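Local atomic coordinates of proteasome accessory factor B/C (PafBC) (Paenarthrobacter aurescens, PDB entry 6SJ9), a protein that regulates transcription in the bacterial DNA damage response, probably by binding DNA through its winged helix-turn-helix domains. Residues A[330-335]-A[607-612]; A[590-595]-A[614-619]. All blocks are in the same frame, centred on the assembly; numbering follows the deposited sequence.

Overall arrangement
Both contacts involve the four-stranded antiparallel sheet of the C-terminal WCX domain, and their centres are about 10 Å apart. Contact 2 pairs the two central strands, 586-592 and 616-622; contact 1 lays the linker segment 330-335 against 607-610, the outer strand beside 616-622. The two contacts meet directly along that strand pair. Ala609 O and Leu617 N are 2.9 Å apart, a probable backbone hydrogen bond, and Arg607 NH2 forms a salt bridge with Glu619 OE1 at 3.1 Å. The potassium ligands (Leu16, Thr18, Ile81, Lys83 and Ser85) all come from the N-terminal part of the chain, and none belongs to either contact.

Contact 1 (A[330-335]-A[607-612]); sequences EFPEAG and RTAPLP
The outer strand 607-610 of the C-terminal WCX domain's sheet receives Phe331 and Pro332 from the loop that leaves helix 305-323. Phe331 does most of the work. With CG anti to its carbonyl carbon (chi1 -72°), its ring drops toward the strand and wedges between Arg607 and Ala609. The guanidinium of Arg607 lies flat on one ring face, centres 4.2 Å apart and planes inclined by 26°, a cation-pi stack displaced toward the rim. The closest pair is Arg607 NH2 and Phe331 CD2, at 3.2 Å, with CD2 over the guanidinium face. A bend at chi3 (-62°) carries the arginine chain up and over the ring, and the salt bridge from NH2 to Glu619 on the next strand helps fix the group's rotation. At the ring's edge, near its plane, Phe331 CD1 meets the carbonyl carbon of Thr608 at 3.7 Å. Ala609 CB approaches the same ring atom obliquely, and also sits 3.2 Å from Glu330 O. Beyond it, Pro332 CD packs on Ala609 CB at 3.6 Å, while Pro332 CG reaches Pro610 CD more loosely. No hydrogen bond joins the two segments, so the loop is held by this stack and by apolar packing. Cut back to an alanine, Phe331 would probably leave the Arg607 guanidinium without its resting surface and a gap beside Ala609 CB. The strand order 2-3-1-4 is that of a ferredoxin-like fold, and here the loop packs at the side strand of such a sheet, on the face carrying Ala609 and Leu617.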
loop_
_atom_site.group_PDB
_atom_site.type_symbol
_atom_site.label_atom_id
_atom_site.label_comp_id
_atom_site.label_asym_id
_atom_site.label_seq_id
_atom_site.Cartn_x
_atom_site.Cartn_y
_atom_site.Cartn_z
ATOM N N GLU A 330 -3.594 29.720 10.803
ATOM C CA GLU A 330 -3.931 30.602 9.688
ATOM C C GLU A 330 -3.718 29.853 8.381
ATOM O O GLU A 330 -2.580 29.537 8.027
ATOM C CB GLU A 330 -3.125 31.903 9.722
ATOM C CG GLU A 330 -3.615 32.934 10.748
ATOM C CD GLU A 330 -2.601 34.044 11.023
ATOM O OE1 GLU A 330 -1.805 33.912 11.978
ATOM O OE2 GLU A 330 -2.594 35.050 10.278
ATOM N N PHE A 331 -4.806 29.566 7.670
ATOM C CA PHE A 331 -4.591 28.906 6.385
ATOM C C PHE A 331 -4.746 29.925 5.261
ATOM O O PHE A 331 -5.601 30.814 5.357
ATOM C CB PHE A 331 -5.584 27.755 6.179
ATOM C CG PHE A 331 -5.315 26.548 7.050
ATOM C CD1 PHE A 331 -4.394 25.586 6.664
ATOM C CD2 PHE A 331 -5.994 26.370 8.248
ATOM C CE1 PHE A 331 -4.142 24.481 7.450
ATOM C CE2 PHE A 331 -5.743 25.268 9.037
ATOM C CZ PHE A 331 -4.817 24.320 8.635
ATOM N N PRO A 332 -3.951 29.884 4.186
ATOM C CA PRO A 332 -4.173 30.814 3.069
ATOM C C PRO A 332 -5.459 30.479 2.331
ATOM O O PRO A 332 -6.087 29.442 2.549
ATOM C CB PRO A 332 -2.949 30.601 2.165
ATOM C CG PRO A 332 -1.949 29.885 3.007
ATOM C CD PRO A 332 -2.759 29.050 3.958
ATOM N N GLU A 333 -5.837 31.368 1.409
ATOM C CA GLU A 333 -7.034 31.164 0.594
ATOM C C GLU A 333 -6.939 29.953 -0.326
ATOM O O GLU A 333 -7.892 29.644 -1.049
ATOM C CB GLU A 333 -7.338 32.416 -0.231
ATOM C CG GLU A 333 -7.683 33.621 0.619
ATOM C CD GLU A 333 -9.021 33.460 1.320
ATOM O OE1 GLU A 333 -10.023 33.154 0.639
ATOM O OE2 GLU A 333 -9.066 33.614 2.557
ATOM N N ALA A 334 -5.797 29.265 -0.303
ATOM C CA ALA A 334 -5.535 28.081 -1.115
ATOM C C ALA A 334 -5.614 28.368 -2.610
ATOM O O ALA A 334 -5.905 27.467 -3.397
ATOM C CB ALA A 334 -6.468 26.918 -0.751
ATOM N N GLY A 335 -5.413 29.614 -3.035
ATOM C CA GLY A 335 -5.424 29.859 -4.461
ATOM C C GLY A 335 -3.994 30.109 -4.885
ATOM O O GLY A 335 -3.566 29.691 -5.964
ATOM N N ARG A 607 -6.212 21.106 3.392
ATOM C CA ARG A 607 -5.622 22.438 3.342
ATOM C C ARG A 607 -4.246 22.383 3.980
ATOM O O ARG A 607 -4.025 21.634 4.933
ATOM C CB ARG A 607 -6.439 23.488 4.103
ATOM C CG ARG A 607 -7.836 23.767 3.563
ATOM C CD ARG A 607 -8.414 25.065 4.207
ATOM N NE ARG A 607 -8.558 24.954 5.658
ATOM C CZ ARG A 607 -8.995 25.925 6.452
ATOM N NH1 ARG A 607 -9.332 27.102 5.952
ATOM N NH2 ARG A 607 -9.086 25.717 7.748
ATOM N N THR A 608 -3.354 23.245 3.511
ATOM C CA THR A 608 -2.018 23.364 4.081
ATOM C C THR A 608 -1.684 24.845 4.259
ATOM O O THR A 608 -2.264 25.704 3.597
ATOM C CB THR A 608 -0.935 22.678 3.185
ATOM O OG1 THR A 608 -0.933 23.271 1.881
ATOM C CG2 THR A 608 -1.183 21.134 3.037
ATOM N N ALA A 609 -0.795 25.143 5.205
ATOM C CA ALA A 609 -0.283 26.501 5.338
ATOM C C ALA A 609 1.216 26.402 5.561
ATOM O O ALA A 609 1.655 25.774 6.524
ATOM C CB ALA A 609 -0.933 27.239 6.513
ATOM N N PRO A 610 2.036 27.030 4.736
ATOM C CA PRO A 610 3.477 26.967 4.971
ATOM C C PRO A 610 3.863 27.723 6.230
ATOM O O PRO A 610 3.236 28.715 6.616
ATOM C CB PRO A 610 4.066 27.610 3.712
ATOM C CG PRO A 610 3.013 28.585 3.303
ATOM C CD PRO A 610 1.704 27.879 3.587
ATOM N N LEU A 611 4.879 27.190 6.903
ATOM C CA LEU A 611 5.452 27.724 8.122
ATOM C C LEU A 611 6.895 28.150 7.872
ATOM O O LEU A 611 7.503 27.739 6.877
ATOM C CB LEU A 611 5.376 26.679 9.241
ATOM C CG LEU A 611 3.932 26.391 9.643
ATOM C CD1 LEU A 611 3.872 25.288 10.683
ATOM C CD2 LEU A 611 3.245 27.627 10.138
ATOM N N PRO A 612 7.466 28.998 8.744
ATOM C CA PRO A 612 8.720 29.687 8.382
ATOM C C PRO A 612 9.873 28.786 7.973
ATOM O O PRO A 612 10.568 29.099 6.995
ATOM C CB PRO A 612 9.062 30.461 9.661
ATOM C CG PRO A 612 7.754 30.713 10.292
ATOM C CD PRO A 612 6.938 29.490 10.032
#

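Contact 2 (A[590-595]-A[614-619]); sequences LELTRQ and GGLLAE
Leu590, Leu592, Leu616 and Ala618 share one face of the sheet's two central strands, while Glu591 and Leu617 occupy the other. Strands 607-610 and 639-643 flank the pair at its two edges, which makes it the centre of the ferredoxin-like sheet. Leu592, Leu616 and Ala618 on the first face touch Ala600 of helix 599-602, and Leu590 touches Val639; the other face meets Pro327 of the linker, and Glu591 also touches Phe321 of helix 305-323. The strands run antiparallel with their directions 145° apart. Leu590 with Ala618 and Leu592 with Leu616 are hydrogen-bonded pairs, and Glu591 with Leu617 is the non-hydrogen-bonded pair between them. Four backbone bonds join them, among them Leu592 N to Leu616 O at 2.8 Å and Leu590 N to Ala618 O at 2.7 Å. Between side chains on the first face, Leu592 CD1 makes the contacts: 4.0 Å from Ala618 CB and 4.1 Å from Leu616 CG. Leu616 puts CG between its backbone N and carbonyl carbon (chi1 55°), and this turns the end of the side chain toward Leu592. Past the strand ends the chains still run close, and Gly614 and Gly615 allow it. A CB on the first would clash with Arg594 CD and on the second with Leu592 O. Arg594 stretches across Gly614 with its CG anti to the backbone N, and its guanidinium forms a salt bridge with Asp152 of helix 147-159. At its base, Arg594 CA makes a CA-H...O contact with Gly614 O, 3.5 Å away.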
loop_
_atom_site.group_PDB
_atom_site.type_symbol
_atom_site.label_atom_id
_atom_site.label_comp_id
_atom_site.label_asym_id
_atom_site.label_seq_id
_atom_site.Cartn_x
_atom_site.Cartn_y
_atom_site.Cartn_z
ATOM N N LEU A 590 -2.868 19.316 11.899
ATOM C CA LEU A 590 -1.527 18.864 12.255
ATOM C C LEU A 590 -0.543 19.996 12.046
ATOM O O LEU A 590 -0.749 20.839 11.173
ATOM C CB LEU A 590 -1.054 17.680 11.365
ATOM C CG LEU A 590 -1.872 16.412 11.301
ATOM C CD1 LEU A 590 -1.291 15.402 10.286
ATOM C CD2 LEU A 590 -2.035 15.798 12.667
ATOM N N GLU A 591 0.549 19.985 12.811
ATOM C CA GLU A 591 1.770 20.678 12.420
ATOM C C GLU A 591 2.813 19.632 12.026
ATOM O O GLU A 591 3.014 18.648 12.738
ATOM C CB GLU A 591 2.337 21.564 13.521
ATOM C CG GLU A 591 3.635 22.254 13.078
ATOM C CD GLU A 591 4.190 23.220 14.111
ATOM O OE1 GLU A 591 3.557 23.383 15.171
ATOM O OE2 GLU A 591 5.268 23.796 13.875
ATOM N N LEU A 592 3.453 19.852 10.888
ATOM C CA LEU A 592 4.489 19.003 10.333
ATOM C C LEU A 592 5.804 19.759 10.304
ATOM O O LEU A 592 5.835 20.942 9.955
ATOM C CB LEU A 592 4.116 18.563 8.900
ATOM C CG LEU A 592 2.760 17.848 8.731
ATOM C CD1 LEU A 592 2.444 17.573 7.291
ATOM C CD2 LEU A 592 2.694 16.545 9.526
ATOM N N THR A 593 6.891 19.076 10.643
ATOM C CA THR A 593 8.226 19.602 10.378
ATOM C C THR A 593 8.577 19.468 8.895
ATOM O O THR A 593 7.922 18.745 8.144
ATOM C CB THR A 593 9.260 18.845 11.195
ATOM O OG1 THR A 593 9.280 17.480 10.748
ATOM C CG2 THR A 593 8.931 18.903 12.715
ATOM N N ARG A 594 9.631 20.183 8.474
ATOM C CA ARG A 594 10.100 20.068 7.097
ATOM C C ARG A 594 10.470 18.634 6.768
ATOM O O ARG A 594 10.049 18.090 5.738
ATOM C CB ARG A 594 11.311 20.972 6.858
ATOM C CG ARG A 594 11.710 20.954 5.393
ATOM C CD ARG A 594 12.954 21.767 5.009
ATOM N NE ARG A 594 12.869 21.981 3.557
ATOM C CZ ARG A 594 13.266 21.112 2.615
ATOM N NH1 ARG A 594 13.833 19.950 2.949
ATOM N NH2 ARG A 594 13.090 21.408 1.322
ATOM N N GLN A 595 11.118 17.959 7.713
ATOM C CA GLN A 595 11.537 16.594 7.472
ATOM C C GLN A 595 10.361 15.707 7.142
ATOM O O GLN A 595 10.472 14.854 6.252
ATOM C CB GLN A 595 12.256 16.039 8.692
ATOM C CG GLN A 595 13.170 14.857 8.410
ATOM C CD GLN A 595 14.078 14.567 9.587
ATOM O OE1 GLN A 595 14.062 15.303 10.583
ATOM N NE2 GLN A 595 14.863 13.489 9.495
ATOM N N GLY A 614 10.082 25.772 6.647
ATOM C CA GLY A 614 9.784 24.682 5.742
ATOM C C GLY A 614 8.802 23.663 6.276
ATOM O O GLY A 614 8.475 22.701 5.553
ATOM N N GLY A 615 8.305 23.847 7.504
ATOM C CA GLY A 615 7.230 23.033 8.036
ATOM C C GLY A 615 5.902 23.456 7.452
ATOM O O GLY A 615 5.829 24.309 6.569
ATOM N N LEU A 616 4.824 22.869 7.970
ATOM C CA LEU A 616 3.520 23.322 7.501
ATOM C C LEU A 616 2.415 22.891 8.449
ATOM O O LEU A 616 2.555 21.909 9.177
ATOM C CB LEU A 616 3.178 22.810 6.104
ATOM C CG LEU A 616 3.212 21.313 5.834
ATOM C CD1 LEU A 616 2.295 20.977 4.713
ATOM C CD2 LEU A 616 4.586 20.945 5.433
ATOM N N LEU A 617 1.341 23.676 8.454
ATOM C CA LEU A 617 0.067 23.242 8.982
ATOM C C LEU A 617 -0.654 22.408 7.950
ATOM O O LEU A 617 -0.622 22.708 6.755
ATOM C CB LEU A 617 -0.833 24.420 9.346
ATOM C CG LEU A 617 -0.333 25.490 10.309
ATOM C CD1 LEU A 617 -1.441 26.538 10.520
ATOM C CD2 LEU A 617 0.134 24.902 11.635
ATOM N N ALA A 618 -1.356 21.393 8.416
ATOM C CA ALA A 618 -2.059 20.516 7.488
ATOM C C ALA A 618 -3.328 19.995 8.128
ATOM O O ALA A 618 -3.286 19.378 9.196
ATOM C CB ALA A 618 -1.164 19.367 7.045
ATOM N N GLU A 619 -4.438 20.259 7.483
ATOM C CA GLU A 619 -5.731 19.750 7.891
ATOM C C GLU A 619 -6.012 18.457 7.121
ATOM O O GLU A 619 -6.064 18.474 5.890
ATOM C CB GLU A 619 -6.758 20.830 7.574
ATOM C CG GLU A 619 -8.112 20.657 8.117
ATOM C CD GLU A 619 -8.967 21.837 7.740
ATOM O OE1 GLU A 619 -9.127 22.755 8.572
ATOM O OE2 GLU A 619 -9.420 21.868 6.571
#